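Long-range contacts in gluconate kinase (Lactobacillus acidophilus, PDB 3LL3), which probably transfers phosphate from ATP to a sugar such as gluconate, and binds ATP and D-xylulose: residues G293-N298 against G342-I347; I335-L340 against C479-A484; N379-A384 against K473-Y478. All blocks are in the same frame, centred on the assembly; numbering follows the deposited sequence.

In the fold
All three contacts lie in the C-terminal half of the chain. Interaction 1 joins the end of strand 289-296 to the loop before strand 354-359, at the sugar pockets. Interactions 2 and 3 both use helix 465-485, their centres about 9 Å apart. Each is about 13 Å, centre to centre, from interaction 1. Along the chain, interaction 1 closes before interaction 3 opens, and interaction 3 falls between the two segments of interaction 2. Helix 365-388 carries one side of interaction 3 and touches the other two: its N379 meets V296 and E343 of interaction 1 and Y339 of interaction 2. The C-terminal helix is thus packed onto the elements that carry the sugar-binding loop.

Interaction 1. Residues G293-N298 against G342-I347; sequences GGPVNN and GERAPI. With DXP (1-deoxy-D-xylulose-5-phosphate), chain D; XUL (D-xylulose), chain E.
N297 and R344 meet because both side chains start anti to their own carbonyl carbons, with chi1 of -59° and -75°, and the arginine then bends at chi3. Its guanidinium comes side-on to the asparagine amide, the two groups nearly coplanar. NE of R344 bonds to OD1 of N297 at 2.7 Å on a lone pair. NH2 of R344 reaches the same OD1 almost in line with the C=O bond, at 2.9 Å. This double grip fixes the turn of the amide, and ND2 of N297 donates a hydrogen bond to O3P of 1-deoxy-D-xylulose-5-phosphate at 2.9 Å. The arginine also serves the other sugar: its NH1 donates to O3 of D-xylulose at 2.7 Å. CB of P295 lies over one guanidinium face.

E343 ties down the backbone behind this pair. Its OE1 takes N297 N on the syn lone pair at 2.8 Å and R344 N on the anti one. OE2 is met by ND2 of N298 from above the carboxylate plane. That ND2 also donates to G342 O, at 3.0 Å. A345 CB packs 3.4 Å from G294 CA, where a side chain on the glycine would clash.

The strand 289-296 is hydrogen-bonded to strand 263-269 through G294 and V296, while V296, E343 and P346 rest on N379 of helix 365-388.

Interaction 2. Residues I335-L340 against C479-A484; sequences IFLPYL and CEIRNA
I335 opens the contact against I481, where the two isoleucines pass at a slant and their CG1 atoms come within 4.1 Å. CG2 of I335 also faces CB of I481, so two branches of the strand residue share one helix side chain. F336 turns to the other side of the strand, toward helices 365-388 and 300-311.

L337 reaches further along the helix. Its CG stands anti to the carbonyl carbon (chi1 -56°), and the extended chain carries both methyls to the helix backbone. CD1 of L337 sits 3.7 Å from CA of R482 and 4.1 Å from CG2 of I481. CD2 of L337 packs on CB of R482 at 3.9 Å. Replacing L337 by an alanine removes both methyls and would probably leave a gap between strand and helix beside I481 CG2 and the R482 backbone.

P338 leads into Y339, the centre of an inverse gamma turn. The phenol oxygen OH of Y339 lies 3.5 Å from CG of R482, a contact with the aliphatic part of the arginine. The charged end bends away at chi2 and chi3. Its NH1 donates to OD1 of N483 at 2.8 Å, and NH2 forms a salt bridge with D382 of helix 365-388.

The second subunit comes close too: its F492 packs on I481, and its L359 on L340. The short strand 335-337, paired antiparallel with strand 354-359, lies at 48° to helix 465-485, with the segment axes 9.0 Å apart. Such apolar packing of a helix on a short two-stranded antiparallel sheet here joins helix 465-485 to strand 335-337.

Interaction 3. Residues N379-A384 against K473-Y478; sequences NLYDAA and KLFPLY
Y381 and F475 form a T-shaped aromatic pair between two helices that cross almost at a right angle. The segments belong to helix 365-388 and helix 465-485 of this FGGY kinase. Their axes approach to 11.3 Å, a wide spacing bridged by aromatic side chains.

The edge of the Y381 ring points at the face of F475. The planes stand 68° apart, and the ring centroids are 4.9 Å from each other. CD2 of Y381 lies over the middle of the F475 ring, while CE2 of Y381 meets CD2 of F475 at 3.6 Å. Both rings leave their helices with CG anti to the backbone N (chi1 177° for Y381 and -174° for F475), which sends each across the gap toward the other helix. The tip of F475 goes on to the backbone of the first helix: its CZ is 3.9 Å from CA of D382. Y381 also makes an edge-to-face pair with F417 and touches I416, both of helix 407-417.

Y478 works one turn further along helix 465-485. It crosses N379 obliquely, and its OH lies 3.4 Å from CB of N379. The Y478 ring also packs against F378, I335 and L337, so it belongs to the same apolar layer as the strand 335-337.

D382 supplies the polar part of the contact. Its OD2 lies near the plane of the Y478 ring, at the ring edge, and is held by the salt bridge from NH2 of R482. That charge partner probably favours an ionised carboxylate. A water links it to Y478: it donates to OD2 of D382 at 2.6 Å and is hydrogen-bonded to OH of Y478 at 2.8 Å.

Interaction 1. Residues G293-N298 against G342-I347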
loop_
_atom_site.group_PDB
_atom_site.type_symbol
_atom_site.label_atom_id
_atom_site.label_comp_id
_atom_site.label_asym_id
_atom_site.label_seq_id
_atom_site.Cartn_x
_atom_site.Cartn_y
_atom_site.Cartn_z
ATOM N N GLY A 293 27.973 6.910 -4.714
ATOM C CA GLY A 293 26.766 6.364 -5.296
ATOM C C GLY A 293 25.868 5.585 -4.374
ATOM O O GLY A 293 26.198 5.332 -3.198
ATOM N N GLY A 294 24.720 5.215 -4.935
ATOM C CA GLY A 294 23.743 4.376 -4.273
ATOM C C GLY A 294 23.360 3.215 -5.180
ATOM O O GLY A 294 22.825 3.421 -6.275
ATOM N N PRO A 295 23.653 1.986 -4.749
ATOM C CA PRO A 295 23.124 0.827 -5.465
ATOM C C PRO A 295 21.672 0.627 -5.011
ATOM O O PRO A 295 21.396 0.691 -3.831
ATOM C CB PRO A 295 23.992 -0.324 -4.964
ATOM C CG PRO A 295 24.675 0.183 -3.702
ATOM C CD PRO A 295 24.325 1.615 -3.488
ATOM N N VAL A 296 20.753 0.431 -5.944
ATOM C CA VAL A 296 19.327 0.362 -5.613
ATOM C C VAL A 296 18.773 -0.958 -6.136
ATOM O O VAL A 296 18.836 -1.231 -7.352
ATOM C CB VAL A 296 18.571 1.541 -6.255
ATOM C CG1 VAL A 296 17.087 1.458 -5.957
ATOM C CG2 VAL A 296 19.123 2.872 -5.755
ATOM N N ASN A 297 18.249 -1.785 -5.238
ATOM C CA ASN A 297 17.763 -3.112 -5.629
ATOM C C ASN A 297 16.559 -3.048 -6.570
ATOM O O ASN A 297 16.468 -3.808 -7.545
ATOM C CB ASN A 297 17.355 -3.946 -4.406
ATOM C CG ASN A 297 18.498 -4.153 -3.410
ATOM O OD1 ASN A 297 19.675 -4.051 -3.761
ATOM N ND2 ASN A 297 18.141 -4.467 -2.158
ATOM N N ASN A 298 15.638 -2.149 -6.243
ATOM C CA ASN A 298 14.276 -2.212 -6.760
ATOM C C ASN A 298 14.065 -1.445 -8.042
ATOM O O ASN A 298 13.396 -0.404 -8.065
ATOM C CB ASN A 298 13.303 -1.774 -5.663
ATOM C CG ASN A 298 13.384 -2.691 -4.442
ATOM O OD1 ASN A 298 13.033 -3.866 -4.520
ATOM N ND2 ASN A 298 13.877 -2.165 -3.329
ATOM N N GLY A 342 13.616 -5.781 0.023
ATOM C CA GLY A 342 14.418 -4.990 0.940
ATOM C C GLY A 342 15.104 -3.929 0.093
ATOM O O GLY A 342 14.886 -3.877 -1.130
ATOM N N GLU A 343 15.922 -3.074 0.696
ATOM C CA GLU A 343 16.573 -2.032 -0.103
ATOM C C GLU A 343 17.935 -1.617 0.434
ATOM O O GLU A 343 18.140 -1.556 1.656
ATOM C CB GLU A 343 15.652 -0.802 -0.220
ATOM C CG GLU A 343 16.151 0.274 -1.177
ATOM C CD GLU A 343 16.524 -0.294 -2.535
ATOM O OE1 GLU A 343 17.611 -0.921 -2.664
ATOM O OE2 GLU A 343 15.729 -0.109 -3.477
ATOM N N ARG A 344 18.868 -1.343 -0.478
ATOM C CA ARG A 344 20.121 -0.714 -0.105
ATOM C C ARG A 344 19.901 0.802 -0.160
ATOM O O ARG A 344 19.072 1.306 0.583
ATOM C CB ARG A 344 21.292 -1.252 -0.952
ATOM C CG ARG A 344 21.687 -2.667 -0.495
ATOM C CD ARG A 344 22.726 -3.356 -1.385
ATOM N NE ARG A 344 22.172 -3.653 -2.699
ATOM C CZ ARG A 344 22.898 -3.768 -3.808
ATOM N NH1 ARG A 344 24.213 -3.616 -3.762
ATOM N NH2 ARG A 344 22.302 -4.023 -4.971
ATOM N N ALA A 345 20.600 1.546 -1.009
ATOM C CA ALA A 345 20.299 2.975 -1.093
ATOM C C ALA A 345 18.880 3.129 -1.619
ATOM O O ALA A 345 18.473 2.347 -2.471
ATOM C CB ALA A 345 21.271 3.697 -2.014
ATOM N N PRO A 346 18.127 4.132 -1.115
ATOM C CA PRO A 346 18.553 5.111 -0.105
ATOM C C PRO A 346 18.258 4.754 1.365
ATOM O O PRO A 346 18.808 5.411 2.249
ATOM C CB PRO A 346 17.751 6.349 -0.499
ATOM C CG PRO A 346 16.427 5.763 -0.896
ATOM C CD PRO A 346 16.751 4.418 -1.569
ATOM N N ILE A 347 17.439 3.740 1.639
ATOM C CA ILE A 347 17.019 3.494 3.027
ATOM C C ILE A 347 17.863 2.473 3.816
ATOM O O ILE A 347 17.795 2.431 5.037
ATOM C CB ILE A 347 15.535 3.096 3.114
ATOM C CG1 ILE A 347 15.269 1.821 2.325
ATOM C CG2 ILE A 347 14.640 4.218 2.594
ATOM C CD1 ILE A 347 13.901 1.206 2.637
HETATM C C1 DXP D . 16.358 -11.346 3.545
HETATM C C2 DXP D . 15.840 -11.142 2.091
HETATM C C3 DXP D . 16.904 -10.810 1.014
HETATM C C4 DXP D . 17.674 -9.560 1.487
HETATM C C5 DXP D . 18.519 -8.647 0.565
HETATM O O2 DXP D . 14.697 -10.883 1.908
HETATM O O3 DXP D . 16.364 -10.828 -0.248
HETATM O O4 DXP D . 16.839 -8.847 2.343
HETATM O O5 DXP D . 18.334 -7.260 0.681
HETATM P P DXP D . 19.504 -6.083 0.738
HETATM O O2P DXP D . 20.079 -5.976 2.220
HETATM O O1P DXP D . 20.548 -6.299 -0.460
HETATM O O3P DXP D . 18.919 -4.804 0.607
HETATM C C1 XUL E . 28.554 -1.157 -6.762
HETATM C C2 XUL E . 28.007 -2.024 -5.614
HETATM C C3 XUL E . 27.383 -3.416 -5.912
HETATM C C4 XUL E . 27.656 -3.985 -7.319
HETATM C C5 XUL E . 29.110 -4.446 -7.531
HETATM O O1 XUL E . 27.782 0.013 -6.888
HETATM O O2 XUL E . 28.023 -1.588 -4.488
HETATM O O3 XUL E . 25.985 -3.335 -5.783
HETATM O O4 XUL E . 26.799 -5.089 -7.498
HETATM O O5 XUL E . 29.196 -5.407 -8.556
#

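Interaction 2. Residues I335-L340 against C479-A484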
loop_
_atom_site.group_PDB
_atom_site.type_symbol
_atom_site.label_atom_id
_atom_site.label_comp_id
_atom_site.label_asym_id
_atom_site.label_seq_id
_atom_site.Cartn_x
_atom_site.Cartn_y
_atom_site.Cartn_z
ATOM N N ILE A 335 0.780 6.724 -3.814
ATOM C CA ILE A 335 2.190 6.460 -3.546
ATOM C C ILE A 335 2.510 4.959 -3.580
ATOM O O ILE A 335 1.806 4.146 -2.962
ATOM C CB ILE A 335 2.623 7.015 -2.180
ATOM C CG1 ILE A 335 2.578 8.545 -2.190
ATOM C CG2 ILE A 335 4.039 6.499 -1.812
ATOM C CD1 ILE A 335 3.340 9.170 -3.346
ATOM N N PHE A 336 3.572 4.605 -4.301
ATOM C CA PHE A 336 4.094 3.247 -4.305
ATOM C C PHE A 336 5.515 3.262 -3.765
ATOM O O PHE A 336 6.419 3.799 -4.420
ATOM C CB PHE A 336 4.086 2.646 -5.711
ATOM C CG PHE A 336 4.619 1.232 -5.773
ATOM C CD1 PHE A 336 3.890 0.166 -5.250
ATOM C CD2 PHE A 336 5.843 0.961 -6.363
ATOM C CE1 PHE A 336 4.379 -1.142 -5.318
ATOM C CE2 PHE A 336 6.336 -0.331 -6.431
ATOM C CZ PHE A 336 5.615 -1.383 -5.909
ATOM N N LEU A 337 5.712 2.701 -2.574
ATOM C CA LEU A 337 7.076 2.491 -2.076
ATOM C C LEU A 337 7.572 1.165 -2.668
ATOM O O LEU A 337 6.977 0.120 -2.433
ATOM C CB LEU A 337 7.123 2.472 -0.542
ATOM C CG LEU A 337 6.571 3.692 0.215
ATOM C CD1 LEU A 337 6.672 3.519 1.744
ATOM C CD2 LEU A 337 7.297 4.955 -0.219
ATOM N N PRO A 338 8.657 1.211 -3.458
ATOM C CA PRO A 338 9.041 0.064 -4.300
ATOM C C PRO A 338 9.881 -1.012 -3.611
ATOM O O PRO A 338 10.423 -1.874 -4.304
ATOM C CB PRO A 338 9.894 0.700 -5.402
ATOM C CG PRO A 338 10.349 2.012 -4.860
ATOM C CD PRO A 338 9.534 2.376 -3.649
ATOM N N TYR A 339 9.975 -0.990 -2.288
ATOM C CA TYR A 339 10.964 -1.832 -1.617
ATOM C C TYR A 339 10.632 -3.318 -1.542
ATOM O O TYR A 339 10.722 -3.909 -0.470
ATOM C CB TYR A 339 11.211 -1.322 -0.214
ATOM C CG TYR A 339 11.292 0.175 -0.097
ATOM C CD1 TYR A 339 12.165 0.917 -0.881
ATOM C CD2 TYR A 339 10.545 0.838 0.854
ATOM C CE1 TYR A 339 12.254 2.300 -0.726
ATOM C CE2 TYR A 339 10.609 2.197 0.999
ATOM C CZ TYR A 339 11.469 2.927 0.217
ATOM O OH TYR A 339 11.511 4.291 0.410
ATOM N N LEU A 340 10.299 -3.929 -2.673
ATOM C CA LEU A 340 9.942 -5.351 -2.697
ATOM C C LEU A 340 11.033 -6.308 -2.154
ATOM O O LEU A 340 10.741 -7.196 -1.368
ATOM C CB LEU A 340 9.466 -5.762 -4.101
ATOM C CG LEU A 340 7.937 -5.707 -4.307
ATOM C CD1 LEU A 340 7.415 -4.351 -3.957
ATOM C CD2 LEU A 340 7.597 -6.025 -5.739
ATOM N N CYS A 479 7.975 10.987 0.430
ATOM C CA CYS A 479 8.878 10.935 1.573
ATOM C C CYS A 479 8.127 10.857 2.905
ATOM O O CYS A 479 8.618 10.260 3.870
ATOM C CB CYS A 479 9.821 12.135 1.568
ATOM S SG CYS A 479 10.956 12.126 0.171
ATOM N N GLU A 480 6.954 11.476 2.960
ATOM C CA GLU A 480 6.131 11.402 4.163
ATOM C C GLU A 480 5.688 9.965 4.408
ATOM O O GLU A 480 5.771 9.483 5.532
ATOM C CB GLU A 480 4.919 12.322 4.067
ATOM C CG GLU A 480 5.243 13.770 4.390
ATOM C CD GLU A 480 5.537 13.985 5.865
ATOM O OE1 GLU A 480 4.752 13.474 6.697
ATOM O OE2 GLU A 480 6.550 14.659 6.190
ATOM N N ILE A 481 5.238 9.281 3.355
ATOM C CA ILE A 481 4.744 7.907 3.490
ATOM C C ILE A 481 5.897 6.949 3.823
ATOM O O ILE A 481 5.778 6.064 4.675
ATOM C CB ILE A 481 4.004 7.446 2.214
ATOM C CG1 ILE A 481 2.859 8.410 1.879
ATOM C CG2 ILE A 481 3.496 6.019 2.364
ATOM C CD1 ILE A 481 1.948 8.758 3.046
ATOM N N ARG A 482 7.032 7.147 3.171
ATOM C CA ARG A 482 8.228 6.370 3.495
ATOM C C ARG A 482 8.625 6.544 4.964
ATOM O O ARG A 482 8.901 5.558 5.676
ATOM C CB ARG A 482 9.373 6.735 2.545
ATOM C CG ARG A 482 10.747 6.425 3.048
ATOM C CD ARG A 482 11.396 7.698 3.574
ATOM N NE ARG A 482 12.280 8.253 2.581
ATOM C CZ ARG A 482 12.723 9.507 2.560
ATOM N NH1 ARG A 482 12.357 10.388 3.478
ATOM N NH2 ARG A 482 13.543 9.874 1.596
ATOM N N ASN A 483 8.634 7.794 5.420
ATOM C CA ASN A 483 8.955 8.084 6.807
ATOM C C ASN A 483 7.972 7.410 7.758
ATOM O O ASN A 483 8.361 6.884 8.798
ATOM C CB ASN A 483 8.977 9.597 7.062
ATOM C CG ASN A 483 10.149 10.301 6.373
ATOM O OD1 ASN A 483 11.110 9.665 5.919
ATOM N ND2 ASN A 483 10.067 11.627 6.293
ATOM N N ALA A 484 6.692 7.441 7.404
ATOM C CA ALA A 484 5.652 6.942 8.311
ATOM C C ALA A 484 5.814 5.450 8.540
ATOM O O ALA A 484 5.557 4.944 9.629
ATOM C CB ALA A 484 4.263 7.247 7.763
#

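Interaction 3. Residues N379-A384 against K473-Y478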
loop_
_atom_site.group_PDB
_atom_site.type_symbol
_atom_site.label_atom_id
_atom_site.label_comp_id
_atom_site.label_asym_id
_atom_site.label_seq_id
_atom_site.Cartn_x
_atom_site.Cartn_y
_atom_site.Cartn_z
ATOM N N ASN A 379 12.215 6.512 -5.898
ATOM C CA ASN A 379 13.184 5.862 -5.017
ATOM C C ASN A 379 14.613 6.205 -5.488
ATOM O O ASN A 379 15.475 6.558 -4.689
ATOM C CB ASN A 379 12.933 4.352 -5.041
ATOM C CG ASN A 379 13.864 3.570 -4.123
ATOM O OD1 ASN A 379 14.390 2.526 -4.518
ATOM N ND2 ASN A 379 14.053 4.051 -2.904
ATOM N N LEU A 380 14.824 6.116 -6.796
ATOM C CA LEU A 380 16.096 6.490 -7.414
ATOM C C LEU A 380 16.407 7.970 -7.214
ATOM O O LEU A 380 17.564 8.351 -7.042
ATOM C CB LEU A 380 16.079 6.157 -8.911
ATOM C CG LEU A 380 16.170 4.666 -9.269
ATOM C CD1 LEU A 380 15.582 4.395 -10.664
ATOM C CD2 LEU A 380 17.582 4.137 -9.159
ATOM N N TYR A 381 15.379 8.809 -7.257
ATOM C CA TYR A 381 15.590 10.238 -7.073
ATOM C C TYR A 381 15.905 10.528 -5.623
ATOM O O TYR A 381 16.635 11.467 -5.309
ATOM C CB TYR A 381 14.360 11.019 -7.513
ATOM C CG TYR A 381 14.462 12.507 -7.296
ATOM C CD1 TYR A 381 15.399 13.276 -7.989
ATOM C CD2 TYR A 381 13.615 13.146 -6.419
ATOM C CE1 TYR A 381 15.477 14.648 -7.794
ATOM C CE2 TYR A 381 13.679 14.506 -6.219
ATOM C CZ TYR A 381 14.605 15.260 -6.909
ATOM O OH TYR A 381 14.642 16.626 -6.707
ATOM N N ASP A 382 15.332 9.712 -4.745
ATOM C CA ASP A 382 15.596 9.768 -3.306
ATOM C C ASP A 382 17.097 9.487 -3.069
ATOM O O ASP A 382 17.783 10.219 -2.341
ATOM C CB ASP A 382 14.705 8.715 -2.619
ATOM C CG ASP A 382 14.753 8.772 -1.090
ATOM O OD1 ASP A 382 15.485 9.607 -0.531
ATOM O OD2 ASP A 382 14.027 7.983 -0.445
ATOM N N ALA A 383 17.608 8.435 -3.700
ATOM C CA ALA A 383 19.029 8.095 -3.570
ATOM C C ALA A 383 19.898 9.181 -4.202
ATOM O O ALA A 383 20.848 9.642 -3.595
ATOM C CB ALA A 383 19.336 6.732 -4.180
ATOM N N ALA A 384 19.554 9.606 -5.412
ATOM C CA ALA A 384 20.283 10.698 -6.070
ATOM C C ALA A 384 20.357 11.965 -5.206
ATOM O O ALA A 384 21.393 12.613 -5.122
ATOM C CB ALA A 384 19.654 11.016 -7.421
ATOM N N LYS A 473 5.820 18.708 -6.237
ATOM C CA LYS A 473 4.875 18.781 -5.146
ATOM C C LYS A 473 4.582 17.394 -4.570
ATOM O O LYS A 473 4.326 17.248 -3.375
ATOM C CB LYS A 473 3.584 19.501 -5.576
ATOM C CG LYS A 473 2.485 19.425 -4.530
ATOM C CD LYS A 473 1.308 20.357 -4.831
ATOM C CE LYS A 473 0.427 20.545 -3.595
ATOM N NZ LYS A 473 -0.551 21.647 -3.786
ATOM N N LEU A 474 4.653 16.368 -5.411
ATOM C CA LEU A 474 4.311 15.015 -4.974
ATOM C C LEU A 474 5.449 14.277 -4.251
ATOM O O LEU A 474 5.187 13.417 -3.406
ATOM C CB LEU A 474 3.804 14.184 -6.150
ATOM C CG LEU A 474 3.440 12.729 -5.835
ATOM C CD1 LEU A 474 2.295 12.662 -4.806
ATOM C CD2 LEU A 474 3.069 12.012 -7.136
ATOM N N PHE A 475 6.703 14.604 -4.573
ATOM C CA PHE A 475 7.836 13.957 -3.908
ATOM C C PHE A 475 7.832 14.082 -2.374
ATOM O O PHE A 475 8.152 13.116 -1.666
ATOM C CB PHE A 475 9.189 14.426 -4.497
ATOM C CG PHE A 475 10.386 13.679 -3.944
ATOM C CD1 PHE A 475 10.446 12.287 -3.997
ATOM C CD2 PHE A 475 11.454 14.366 -3.380
ATOM C CE1 PHE A 475 11.549 11.587 -3.484
ATOM C CE2 PHE A 475 12.553 13.682 -2.863
ATOM C CZ PHE A 475 12.599 12.285 -2.916
ATOM N N PRO A 476 7.489 15.267 -1.848
ATOM C CA PRO A 476 7.426 15.362 -0.385
ATOM C C PRO A 476 6.406 14.388 0.217
ATOM O O PRO A 476 6.636 13.883 1.303
ATOM C CB PRO A 476 6.976 16.813 -0.151
ATOM C CG PRO A 476 7.552 17.557 -1.334
ATOM C CD PRO A 476 7.378 16.590 -2.497
ATOM N N LEU A 477 5.294 14.143 -0.465
ATOM C CA LEU A 477 4.313 13.177 0.030
ATOM C C LEU A 477 4.899 11.757 -0.003
ATOM O O LEU A 477 4.686 10.976 0.917
ATOM C CB LEU A 477 3.026 13.238 -0.793
ATOM C CG LEU A 477 1.940 12.203 -0.477
ATOM C CD1 LEU A 477 1.518 12.278 0.975
ATOM C CD2 LEU A 477 0.744 12.401 -1.405
ATOM N N TYR A 478 5.641 11.432 -1.064
ATOM C CA TYR A 478 6.322 10.139 -1.151
ATOM C C TYR A 478 7.225 9.947 0.074
ATOM O O TYR A 478 7.237 8.880 0.678
ATOM C CB TYR A 478 7.151 10.068 -2.434
ATOM C CG TYR A 478 8.054 8.853 -2.568
ATOM C CD1 TYR A 478 7.636 7.717 -3.263
ATOM C CD2 TYR A 478 9.317 8.840 -1.987
ATOM C CE1 TYR A 478 8.468 6.603 -3.389
ATOM C CE2 TYR A 478 10.149 7.735 -2.099
ATOM C CZ TYR A 478 9.726 6.620 -2.793
ATOM O OH TYR A 478 10.571 5.545 -2.872
HETATM O O HOH W 1 12.876 5.781 -1.318
#